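Local atomic coordinates of glycine oxidase (Bacillus cereus ATCC 14579, PDB entry 7CYX), a protein that probably catalyses the FAD-dependent oxidation of glycine by oxygen and water to glyoxylate, hydrogen peroxide and ammonium, a step linked to thiamine diphosphate biosynthesis. Residues E120-L125 / V145-D150; S210-L215 / W223-V228; A234-K239 / G258-I263. All blocks are in the same frame, centred on the assembly; numbering follows the deposited sequence.

Contact 1 (E120-L125 / V145-D150)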
loop_
_atom_site.group_PDB
_atom_site.type_symbol
_atom_site.label_atom_id
_atom_site.label_comp_id
_atom_site.label_asym_id
_atom_site.label_seq_id
_atom_site.Cartn_x
_atom_site.Cartn_y
_atom_site.Cartn_z
ATOM N N GLU A 120 2.367 -14.090 28.797
ATOM C CA GLU A 120 1.895 -14.117 27.396
ATOM C C GLU A 120 0.758 -15.144 27.259
ATOM O O GLU A 120 0.953 -16.338 27.552
ATOM C CB GLU A 120 3.078 -14.449 26.476
ATOM C CG GLU A 120 2.761 -14.467 24.982
ATOM C CD GLU A 120 3.344 -15.654 24.217
ATOM O OE1 GLU A 120 3.111 -16.805 24.654
ATOM O OE2 GLU A 120 4.031 -15.437 23.193
ATOM N N ASP A 121 -0.408 -14.669 26.813
ATOM C CA ASP A 121 -1.609 -15.527 26.637
ATOM C C ASP A 121 -1.458 -16.360 25.361
ATOM O O ASP A 121 -0.969 -15.838 24.363
ATOM C CB ASP A 121 -2.893 -14.700 26.644
ATOM C CG ASP A 121 -3.425 -14.367 28.029
ATOM O OD1 ASP A 121 -2.817 -14.793 29.018
ATOM O OD2 ASP A 121 -4.450 -13.681 28.103
ATOM N N SER A 122 -1.868 -17.621 25.423
ATOM C CA SER A 122 -1.780 -18.569 24.290
ATOM C C SER A 122 -2.657 -19.766 24.625
ATOM O O SER A 122 -2.782 -20.064 25.796
ATOM C CB SER A 122 -0.371 -18.988 24.068
ATOM O OG SER A 122 -0.007 -19.998 24.979
ATOM N N TYR A 123 -3.243 -20.411 23.623
ATOM C CA TYR A 123 -4.151 -21.554 23.869
ATOM C C TYR A 123 -3.759 -22.721 22.973
ATOM O O TYR A 123 -3.465 -22.514 21.810
ATOM C CB TYR A 123 -5.597 -21.151 23.569
ATOM C CG TYR A 123 -6.033 -19.909 24.295
ATOM C CD1 TYR A 123 -6.515 -19.972 25.588
ATOM C CD2 TYR A 123 -5.902 -18.666 23.712
ATOM C CE1 TYR A 123 -6.885 -18.836 26.280
ATOM C CE2 TYR A 123 -6.265 -17.517 24.387
ATOM C CZ TYR A 123 -6.754 -17.604 25.676
ATOM O OH TYR A 123 -7.094 -16.473 26.346
ATOM N N PHE A 124 -3.759 -23.924 23.521
ATOM C CA PHE A 124 -3.444 -25.087 22.671
ATOM C C PHE A 124 -4.731 -25.500 21.978
ATOM O O PHE A 124 -5.758 -25.590 22.635
ATOM C CB PHE A 124 -2.898 -26.263 23.473
ATOM C CG PHE A 124 -2.852 -27.535 22.673
ATOM C CD1 PHE A 124 -1.782 -27.814 21.850
ATOM C CD2 PHE A 124 -3.911 -28.419 22.690
ATOM C CE1 PHE A 124 -1.756 -28.973 21.099
ATOM C CE2 PHE A 124 -3.879 -29.583 21.948
ATOM C CZ PHE A 124 -2.801 -29.855 21.152
ATOM N N LEU A 125 -4.654 -25.724 20.676
ATOM C CA LEU A 125 -5.851 -26.128 19.921
ATOM C C LEU A 125 -5.641 -27.517 19.352
ATOM O O LEU A 125 -4.529 -27.874 19.003
ATOM C CB LEU A 125 -6.068 -25.148 18.774
ATOM C CG LEU A 125 -6.951 -23.954 19.091
ATOM C CD1 LEU A 125 -6.224 -23.009 20.011
ATOM C CD2 LEU A 125 -7.329 -23.246 17.809
ATOM N N VAL A 145 -0.654 -24.222 18.579
ATOM C CA VAL A 145 -0.697 -23.214 19.603
ATOM C C VAL A 145 -1.082 -21.905 18.924
ATOM O O VAL A 145 -0.421 -21.484 17.987
ATOM C CB VAL A 145 0.638 -23.091 20.358
ATOM C CG1 VAL A 145 0.638 -21.932 21.341
ATOM C CG2 VAL A 145 0.983 -24.367 21.097
ATOM N N TYR A 146 -2.171 -21.301 19.414
ATOM C CA TYR A 146 -2.644 -20.035 18.955
ATOM C C TYR A 146 -2.229 -18.945 19.951
ATOM O O TYR A 146 -2.430 -19.082 21.158
ATOM C CB TYR A 146 -4.156 -20.090 18.750
ATOM C CG TYR A 146 -4.742 -18.795 18.251
ATOM C CD1 TYR A 146 -4.471 -18.348 16.972
ATOM C CD2 TYR A 146 -5.549 -18.008 19.059
ATOM C CE1 TYR A 146 -4.987 -17.154 16.501
ATOM C CE2 TYR A 146 -6.077 -16.811 18.602
ATOM C CZ TYR A 146 -5.792 -16.382 17.317
ATOM O OH TYR A 146 -6.294 -15.214 16.842
ATOM N N TYR A 147 -1.634 -17.873 19.417
ATOM C CA TYR A 147 -1.281 -16.680 20.162
ATOM C C TYR A 147 -2.134 -15.509 19.680
ATOM O O TYR A 147 -1.793 -14.882 18.683
ATOM C CB TYR A 147 0.196 -16.338 19.961
ATOM C CG TYR A 147 1.160 -17.449 20.281
ATOM C CD1 TYR A 147 1.673 -17.608 21.557
ATOM C CD2 TYR A 147 1.584 -18.336 19.305
ATOM C CE1 TYR A 147 2.576 -18.618 21.857
ATOM C CE2 TYR A 147 2.497 -19.343 19.586
ATOM C CZ TYR A 147 2.998 -19.484 20.866
ATOM O OH TYR A 147 3.895 -20.473 21.157
ATOM N N PRO A 148 -3.224 -15.124 20.380
ATOM C CA PRO A 148 -4.145 -14.117 19.850
ATOM C C PRO A 148 -3.528 -12.723 19.660
ATOM O O PRO A 148 -4.041 -11.968 18.860
ATOM C CB PRO A 148 -5.281 -13.991 20.880
ATOM C CG PRO A 148 -4.959 -14.996 21.978
ATOM C CD PRO A 148 -3.557 -15.520 21.751
ATOM N N LYS A 149 -2.439 -12.419 20.384
ATOM C CA LYS A 149 -1.827 -11.079 20.421
ATOM C C LYS A 149 -0.728 -10.907 19.356
ATOM O O LYS A 149 -0.179 -9.818 19.221
ATOM C CB LYS A 149 -1.228 -10.796 21.807
ATOM C CG LYS A 149 -2.227 -10.429 22.901
ATOM C CD LYS A 149 -2.616 -8.959 22.928
ATOM C CE LYS A 149 -3.941 -8.707 23.619
ATOM N NZ LYS A 149 -5.087 -9.092 22.758
ATOM N N ASP A 150 -0.365 -11.966 18.628
ATOM C CA ASP A 150 0.675 -11.859 17.618
ATOM C C ASP A 150 0.073 -11.241 16.353
ATOM O O ASP A 150 -1.117 -11.226 16.170
ATOM C CB ASP A 150 1.328 -13.208 17.303
ATOM C CG ASP A 150 2.497 -13.569 18.210
ATOM O OD1 ASP A 150 2.721 -12.852 19.214
ATOM O OD2 ASP A 150 3.168 -14.586 17.915
#

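Contact 2 (S210-L215 / W223-V228). With FAD (flavin-adenine dinucleotide), chain C.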
loop_
_atom_site.group_PDB
_atom_site.type_symbol
_atom_site.label_atom_id
_atom_site.label_comp_id
_atom_site.label_asym_id
_atom_site.label_seq_id
_atom_site.Cartn_x
_atom_site.Cartn_y
_atom_site.Cartn_z
ATOM N N SER A 210 23.621 -6.838 6.180
ATOM C CA SER A 210 24.588 -7.892 5.815
ATOM C C SER A 210 25.964 -7.357 5.383
ATOM O O SER A 210 26.892 -8.142 5.271
ATOM C CB SER A 210 24.019 -8.758 4.722
ATOM O OG SER A 210 22.969 -9.581 5.204
ATOM N N TRP A 211 26.104 -6.050 5.134
ATOM C CA TRP A 211 27.329 -5.441 4.543
ATOM C C TRP A 211 28.101 -4.593 5.566
ATOM O O TRP A 211 29.053 -3.882 5.206
ATOM C CB TRP A 211 26.930 -4.567 3.341
ATOM C CG TRP A 211 26.347 -5.317 2.181
ATOM C CD1 TRP A 211 27.026 -5.757 1.085
ATOM C CD2 TRP A 211 24.976 -5.720 1.989
ATOM N NE1 TRP A 211 26.185 -6.419 0.234
ATOM C CE2 TRP A 211 24.915 -6.400 0.750
ATOM C CE3 TRP A 211 23.795 -5.579 2.729
ATOM C CZ2 TRP A 211 23.728 -6.945 0.250
ATOM C CZ3 TRP A 211 22.623 -6.111 2.232
ATOM C CH2 TRP A 211 22.592 -6.786 1.009
ATOM N N SER A 212 27.680 -4.627 6.835
ATOM C CA SER A 212 28.233 -3.721 7.852
ATOM C C SER A 212 29.684 -4.069 8.230
ATOM O O SER A 212 30.339 -3.234 8.818
ATOM C CB SER A 212 27.369 -3.692 9.103
ATOM O OG SER A 212 26.082 -3.163 8.823
ATOM N N THR A 213 30.165 -5.279 7.925
ATOM C CA THR A 213 31.417 -5.792 8.507
ATOM C C THR A 213 32.575 -4.779 8.411
ATOM O O THR A 213 33.192 -4.489 9.426
ATOM C CB THR A 213 31.795 -7.152 7.915
ATOM O OG1 THR A 213 30.811 -8.082 8.376
ATOM C CG2 THR A 213 33.169 -7.621 8.349
ATOM N N LYS A 214 32.907 -4.288 7.214
ATOM C CA LYS A 214 34.071 -3.372 7.045
ATOM C C LYS A 214 33.987 -2.182 8.011
ATOM O O LYS A 214 34.953 -1.873 8.647
ATOM C CB LYS A 214 34.201 -2.838 5.614
ATOM C CG LYS A 214 35.432 -3.318 4.849
ATOM C CD LYS A 214 35.188 -3.648 3.377
ATOM C CE LYS A 214 35.983 -4.855 2.902
ATOM N NZ LYS A 214 35.567 -5.303 1.551
ATOM N N LEU A 215 32.829 -1.528 8.076
ATOM C CA LEU A 215 32.637 -0.327 8.929
ATOM C C LEU A 215 32.643 -0.697 10.409
ATOM O O LEU A 215 32.986 0.142 11.216
ATOM C CB LEU A 215 31.325 0.353 8.553
ATOM C CG LEU A 215 31.321 1.018 7.188
ATOM C CD1 LEU A 215 29.943 1.537 6.856
ATOM C CD2 LEU A 215 32.339 2.134 7.132
ATOM N N TRP A 223 34.178 -7.987 14.973
ATOM C CA TRP A 223 32.760 -7.581 14.936
ATOM C C TRP A 223 32.332 -7.666 13.482
ATOM O O TRP A 223 33.134 -7.304 12.640
ATOM C CB TRP A 223 32.605 -6.160 15.460
ATOM C CG TRP A 223 32.552 -6.087 16.950
ATOM C CD1 TRP A 223 33.149 -6.929 17.830
ATOM C CD2 TRP A 223 31.864 -5.109 17.736
ATOM N NE1 TRP A 223 32.879 -6.541 19.106
ATOM C CE2 TRP A 223 32.101 -5.425 19.079
ATOM C CE3 TRP A 223 31.067 -4.009 17.434
ATOM C CZ2 TRP A 223 31.572 -4.681 20.123
ATOM C CZ3 TRP A 223 30.548 -3.271 18.466
ATOM C CH2 TRP A 223 30.800 -3.601 19.788
ATOM N N GLY A 224 31.132 -8.158 13.208
ATOM C CA GLY A 224 30.704 -8.207 11.804
ATOM C C GLY A 224 29.360 -8.860 11.590
ATOM O O GLY A 224 28.826 -9.449 12.510
ATOM N N THR A 225 28.848 -8.711 10.378
ATOM C CA THR A 225 27.582 -9.332 9.952
ATOM C C THR A 225 27.845 -10.055 8.637
ATOM O O THR A 225 28.771 -9.690 7.939
ATOM C CB THR A 225 26.481 -8.286 9.766
ATOM O OG1 THR A 225 26.924 -7.360 8.782
ATOM C CG2 THR A 225 26.146 -7.543 11.035
ATOM N N TYR A 226 27.051 -11.071 8.354
ATOM C CA TYR A 226 27.166 -11.816 7.087
ATOM C C TYR A 226 25.755 -12.170 6.640
ATOM O O TYR A 226 24.876 -12.263 7.475
ATOM C CB TYR A 226 28.061 -13.044 7.235
ATOM C CG TYR A 226 27.613 -14.058 8.249
ATOM C CD1 TYR A 226 26.773 -15.091 7.906
ATOM C CD2 TYR A 226 28.044 -13.989 9.555
ATOM C CE1 TYR A 226 26.372 -16.028 8.836
ATOM C CE2 TYR A 226 27.647 -14.911 10.502
ATOM C CZ TYR A 226 26.809 -15.940 10.139
ATOM O OH TYR A 226 26.418 -16.847 11.067
ATOM N N PRO A 227 25.516 -12.337 5.332
ATOM C CA PRO A 227 24.190 -12.686 4.811
ATOM C C PRO A 227 23.766 -14.154 4.944
ATOM O O PRO A 227 24.503 -15.059 4.558
ATOM C CB PRO A 227 24.331 -12.449 3.290
ATOM C CG PRO A 227 25.800 -12.745 3.027
ATOM C CD PRO A 227 26.497 -12.148 4.246
ATOM N N VAL A 228 22.533 -14.368 5.400
ATOM C CA VAL A 228 21.946 -15.678 5.357
ATOM C C VAL A 228 20.780 -15.618 4.374
ATOM O O VAL A 228 19.746 -15.040 4.656
ATOM C CB VAL A 228 21.571 -16.172 6.766
ATOM C CG1 VAL A 228 20.897 -17.528 6.725
ATOM C CG2 VAL A 228 22.801 -16.200 7.682
HETATM P PA FAD C . 18.788 -4.213 5.149
HETATM O O1A FAD C . 17.335 -4.090 4.911
HETATM O O2A FAD C . 19.536 -5.197 4.295
HETATM O O5B FAD C . 19.378 -2.758 5.069
HETATM C C5B FAD C . 20.744 -2.573 4.888
HETATM C C4B FAD C . 20.839 -1.474 3.864
HETATM O O4B FAD C . 22.127 -0.897 3.962
HETATM C C3B FAD C . 20.702 -1.989 2.449
HETATM O O3B FAD C . 19.607 -1.272 1.838
HETATM C C2B FAD C . 22.024 -1.669 1.757
HETATM O O2B FAD C . 21.812 -1.098 0.458
HETATM C C1B FAD C . 22.589 -0.598 2.641
HETATM N N9A FAD C . 24.046 -0.497 2.671
HETATM C C8A FAD C . 24.894 -1.488 3.012
HETATM N N7A FAD C . 26.166 -1.052 2.954
HETATM C C5A FAD C . 26.126 0.248 2.622
HETATM C C6A FAD C . 27.132 1.286 2.409
HETATM N N6A FAD C . 28.430 0.945 2.560
HETATM N N1A FAD C . 26.710 2.519 2.024
HETATM C C2A FAD C . 25.407 2.779 1.861
HETATM N N3A FAD C . 24.423 1.867 2.039
HETATM C C4A FAD C . 24.728 0.613 2.429
HETATM N N1 FAD C . 12.233 -10.178 10.328
HETATM C C2 FAD C . 11.149 -10.179 11.169
HETATM O O2 FAD C . 11.228 -9.404 12.152
HETATM N N3 FAD C . 10.058 -10.956 10.957
HETATM C C4 FAD C . 9.984 -11.739 9.859
HETATM O O4 FAD C . 8.979 -12.447 9.586
HETATM C C4X FAD C . 11.143 -11.791 8.933
HETATM N N5 FAD C . 11.152 -12.582 7.853
HETATM C C5X FAD C . 12.207 -12.592 7.013
HETATM C C6 FAD C . 12.168 -13.399 5.889
HETATM C C7 FAD C . 13.246 -13.431 5.022
HETATM C C7M FAD C . 13.218 -14.327 3.796
HETATM C C8 FAD C . 14.417 -12.597 5.270
HETATM C C8M FAD C . 15.607 -12.600 4.322
HETATM C C9 FAD C . 14.448 -11.803 6.371
HETATM C C9A FAD C . 13.398 -11.755 7.260
HETATM N N10 FAD C . 13.426 -10.909 8.377
HETATM C C10 FAD C . 12.303 -10.938 9.235
HETATM C "C1'" FAD C . 14.598 -10.114 8.768
HETATM C "C2'" FAD C . 14.682 -8.683 8.343
HETATM O "O2'" FAD C . 14.577 -8.644 6.910
HETATM C "C3'" FAD C . 16.035 -8.156 8.790
HETATM O "O3'" FAD C . 16.409 -8.636 10.115
HETATM C "C4'" FAD C . 16.008 -6.633 8.609
HETATM O "O4'" FAD C . 15.509 -6.297 7.303
HETATM C "C5'" FAD C . 17.376 -6.013 8.693
HETATM O "O5'" FAD C . 17.245 -4.666 8.279
HETATM P P FAD C . 18.554 -3.804 7.993
HETATM O O1P FAD C . 19.580 -4.051 9.037
HETATM O O2P FAD C . 18.094 -2.408 7.666
HETATM O O3P FAD C . 19.086 -4.621 6.694
#

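Contact 3 (A234-K239 / G258-I263)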
loop_
_atom_site.group_PDB
_atom_site.type_symbol
_atom_site.label_atom_id
_atom_site.label_comp_id
_atom_site.label_asym_id
_atom_site.label_seq_id
_atom_site.Cartn_x
_atom_site.Cartn_y
_atom_site.Cartn_z
ATOM N N ALA A 234 5.425 -16.299 -3.505
ATOM C CA ALA A 234 4.162 -15.600 -3.247
ATOM C C ALA A 234 3.111 -16.072 -4.249
ATOM O O ALA A 234 3.390 -16.188 -5.442
ATOM C CB ALA A 234 4.358 -14.098 -3.352
ATOM N N VAL A 235 1.899 -16.329 -3.757
ATOM C CA VAL A 235 0.800 -16.645 -4.627
ATOM C C VAL A 235 -0.389 -15.752 -4.271
ATOM O O VAL A 235 -0.473 -15.219 -3.178
ATOM C CB VAL A 235 0.448 -18.135 -4.526
ATOM C CG1 VAL A 235 1.657 -19.008 -4.815
ATOM C CG2 VAL A 235 -0.158 -18.474 -3.176
ATOM N N ARG A 236 -1.297 -15.599 -5.232
ATOM C CA ARG A 236 -2.541 -14.884 -5.047
ATOM C C ARG A 236 -3.672 -15.914 -5.022
ATOM O O ARG A 236 -3.549 -16.957 -5.627
ATOM C CB ARG A 236 -2.743 -13.896 -6.198
ATOM C CG ARG A 236 -1.622 -12.878 -6.356
ATOM C CD ARG A 236 -2.061 -11.515 -5.874
ATOM N NE ARG A 236 -0.972 -10.563 -5.677
ATOM C CZ ARG A 236 -1.111 -9.411 -5.018
ATOM N NH1 ARG A 236 -2.286 -9.085 -4.496
ATOM N NH2 ARG A 236 -0.084 -8.591 -4.893
ATOM N N SER A 237 -4.769 -15.604 -4.329
ATOM C CA SER A 237 -5.942 -16.472 -4.348
ATOM C C SER A 237 -7.211 -15.629 -4.197
ATOM O O SER A 237 -7.227 -14.625 -3.518
ATOM C CB SER A 237 -5.856 -17.526 -3.286
ATOM O OG SER A 237 -7.140 -18.044 -2.984
ATOM N N ARG A 238 -8.283 -16.069 -4.841
ATOM C CA ARG A 238 -9.562 -15.397 -4.676
ATOM C C ARG A 238 -10.305 -15.967 -3.457
ATOM O O ARG A 238 -11.346 -15.456 -3.085
ATOM C CB ARG A 238 -10.377 -15.493 -5.970
ATOM C CG ARG A 238 -10.193 -14.294 -6.894
ATOM C CD ARG A 238 -9.293 -14.560 -8.087
ATOM N NE ARG A 238 -10.060 -15.104 -9.202
ATOM C CZ ARG A 238 -9.640 -15.143 -10.462
ATOM N NH1 ARG A 238 -8.436 -14.690 -10.772
ATOM N NH2 ARG A 238 -10.425 -15.632 -11.407
ATOM N N LYS A 239 -9.762 -17.015 -2.831
ATOM C CA LYS A 239 -10.396 -17.615 -1.671
ATOM C C LYS A 239 -9.802 -16.987 -0.409
ATOM O O LYS A 239 -8.702 -16.450 -0.448
ATOM C CB LYS A 239 -10.208 -19.134 -1.656
ATOM C CG LYS A 239 -10.772 -19.881 -2.854
ATOM C CD LYS A 239 -10.150 -21.261 -3.038
ATOM C CE LYS A 239 -10.877 -22.124 -4.049
ATOM N NZ LYS A 239 -10.119 -23.365 -4.345
ATOM N N GLY A 258 -4.834 -7.996 0.111
ATOM C CA GLY A 258 -5.114 -8.113 -1.299
ATOM C C GLY A 258 -5.039 -9.534 -1.819
ATOM O O GLY A 258 -4.734 -9.746 -2.999
ATOM N N GLY A 259 -5.364 -10.505 -0.964
ATOM C CA GLY A 259 -5.467 -11.920 -1.374
ATOM C C GLY A 259 -4.124 -12.483 -1.823
ATOM O O GLY A 259 -4.077 -13.375 -2.688
ATOM N N ARG A 260 -3.044 -11.975 -1.207
ATOM C CA ARG A 260 -1.682 -12.449 -1.392
ATOM C C ARG A 260 -1.285 -13.397 -0.236
ATOM O O ARG A 260 -1.510 -13.084 0.955
ATOM C CB ARG A 260 -0.749 -11.237 -1.503
ATOM C CG ARG A 260 0.642 -11.574 -2.026
ATOM C CD ARG A 260 1.451 -10.381 -2.519
ATOM N NE ARG A 260 2.535 -10.043 -1.626
ATOM C CZ ARG A 260 3.806 -9.887 -1.988
ATOM N NH1 ARG A 260 4.201 -10.131 -3.226
ATOM N NH2 ARG A 260 4.677 -9.448 -1.103
ATOM N N TYR A 261 -0.685 -14.549 -0.592
ATOM C CA TYR A 261 -0.097 -15.546 0.351
ATOM C C TYR A 261 1.414 -15.624 0.118
ATOM O O TYR A 261 1.867 -15.873 -1.013
ATOM C CB TYR A 261 -0.835 -16.889 0.237
ATOM C CG TYR A 261 -2.284 -16.712 0.607
ATOM C CD1 TYR A 261 -3.176 -16.234 -0.324
ATOM C CD2 TYR A 261 -2.719 -16.830 1.919
ATOM C CE1 TYR A 261 -4.487 -15.957 -0.002
ATOM C CE2 TYR A 261 -4.035 -16.574 2.261
ATOM C CZ TYR A 261 -4.916 -16.118 1.297
ATOM O OH TYR A 261 -6.210 -15.831 1.591
ATOM N N VAL A 262 2.182 -15.372 1.189
ATOM C CA VAL A 262 3.648 -15.362 1.145
ATOM C C VAL A 262 4.168 -16.553 1.948
ATOM O O VAL A 262 3.748 -16.742 3.099
ATOM C CB VAL A 262 4.223 -14.033 1.679
ATOM C CG1 VAL A 262 5.730 -14.070 1.790
ATOM C CG2 VAL A 262 3.797 -12.856 0.828
ATOM N N ILE A 263 5.080 -17.330 1.335
ATOM C CA ILE A 263 5.456 -18.669 1.783
ATOM C C ILE A 263 6.971 -18.838 1.695
ATOM O O ILE A 263 7.547 -18.715 0.621
ATOM C CB ILE A 263 4.779 -19.743 0.913
ATOM C CG1 ILE A 263 3.304 -19.458 0.639
ATOM C CG2 ILE A 263 4.980 -21.119 1.517
ATOM C CD1 ILE A 263 2.776 -20.161 -0.582
#

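Contact 1 (E120-L125 / V145-D150)
E120 meets Y147 where its carboxylate reaches the edge of the phenol ring: OE1 of E120 lies 3.4 Å from CE1 of Y147, near the ring plane, and the two planes are 58° apart. The E120 side chain gets there by leaving with CG anti to the backbone N (chi1 -178°) and then bending at chi2. S122 CB packs against the same ring, 3.5 Å from Y147 CD1, while the CG1 methyl of V145 sits over one face of the ring, toward its rim. Beyond these neighbours the Y147 hydroxyl is hydrogen-bonded to R97 on the next strand.

Y123 and Y146 occupy the other face of the sheet and do not stack. The Y123 ring instead turns an edge to P148, with CE2 of Y123 3.7 Å from CG of P148 and the two side chains at about a right angle. L125 lies alongside Y146 and points the same way, its CD1 methyl 3.8 Å from Y146 CB; the far end of Y146 leads away to K93 O, which bonds its hydroxyl, and to K133, which makes a cation-pi contact.

Two main-chain hydrogen bonds tie Y123 to Y146, Y123 N to Y146 O (2.9 Å) and Y146 N to Y123 O (3.0 Å). Y146 O also receives a CA-H contact from S122 (CA to O 3.2 Å). After the pair, a type I turn from Y147 to D150 takes the chain away, with D150 N bonded to Y147 O.

Helix 102-116 packs on the S122, F124 and V145 side, whereas helix 127-133 lies against L125. Strand 123-126, antiparallel to 143-147, is one of the two edge strands, within this chain, of the large mixed sheet of a DAO-family flavoprotein.

Contact 2 (S210-L215 / W223-V228)
The indole of W211 has S210 CB over one face, 3.7 Å above the plane and offset toward the rim, and the diphosphate oxygen O2A of FAD at its edge, 3.8 Å from W211 CZ3. Nearer the backbone, W211 CB touches the adenine, 3.6 Å from FAD N7A. K35 makes a cation-pi contact with the ring; the CB of W211 points away from the 223-228 segment.

That segment is met instead by S210, S212 and T213. S210 OG lies 3.4 Å from P227 CA, beside the proline ring, while its hydrogen bond goes to L307 O. Here a short 3-10 turn and a weakly bonded helix follow strand 203-206 of the FAD-binding Rossmann-type sheet, and strand 225-236 enters the large mixed sheet, so the contact joins the two parts of the DAO-type fold.

T213 OG1 accepts a bond from T225 N (2.9 Å, 146° at the hydrogen). A chi1 of -68° turns T213 OG1 toward the T225 backbone, where it also lies 2.6 Å from T225 O. T225 OG1 lies 3.7 Å from S212 CB and is hydrogen-bonded to G209 O.

Contact 3 (A234-K239 / G258-I263)
V235 O takes the shortest bond of this contact, 2.7 Å from Y261 N and almost straight at 175°; the R260 CA-H also approaches it, CA to O 3.5 Å. The return bond, V235 N to Y261 O, is 2.8 Å, and S237 N to G259 O (2.9 Å) continues the antiparallel ladder. On one face of the sheet V235 CG2 lies 3.8 Å from Y261 CB, the two side chains crossing at about a right angle; Y261 OH is hydrogen-bonded to L241 N. S237 OG accepts from K239 N in an ST turn as the strand ends.

On the other face R236 bends at chi2 (-106°) and lays its guanidinium over R260: R260 CB is over the centre of one face and R260 CD is 3.3 Å from R236 NH2. The planes of the two guanidinium groups are 45° apart. R236 NH1 makes a weak bond to G258 O, which lies at the edge of the R236 guanidinium.

E301 of the adjoining strand 299-311 forms salt bridges with both arginines, through OE1 to R236 NE and OE2 to R260 NH1. One carboxylate paired with two arginines, the guanidinium of R236 lying over the aliphatic chain of R260, would probably favour their charged forms and let them sit side by side.

Overall arrangement
All three contacts reach the large mixed sheet, in series along the chain. Contact 1 lies at an edge strand, 123-126. Contacts 2 and 3 share strand 225-236, the first near its start and the second near its end, yet their centres are about 33 Å apart. Contacts 1 and 2 stand on opposite sides of the chain's centre, about 35 Å between centres; contacts 1 and 3 are about 24 Å apart between centres. Contact 2 touches FAD directly, through W211 at the adenine and diphosphate. The V262 side chain of contact 3 stays about 8 Å from the cofactor, and the Y147 side chain of contact 1 about 14 Å. At contact 3 the poorly ordered R238 forms a salt bridge with E175 of the neighbouring subunit.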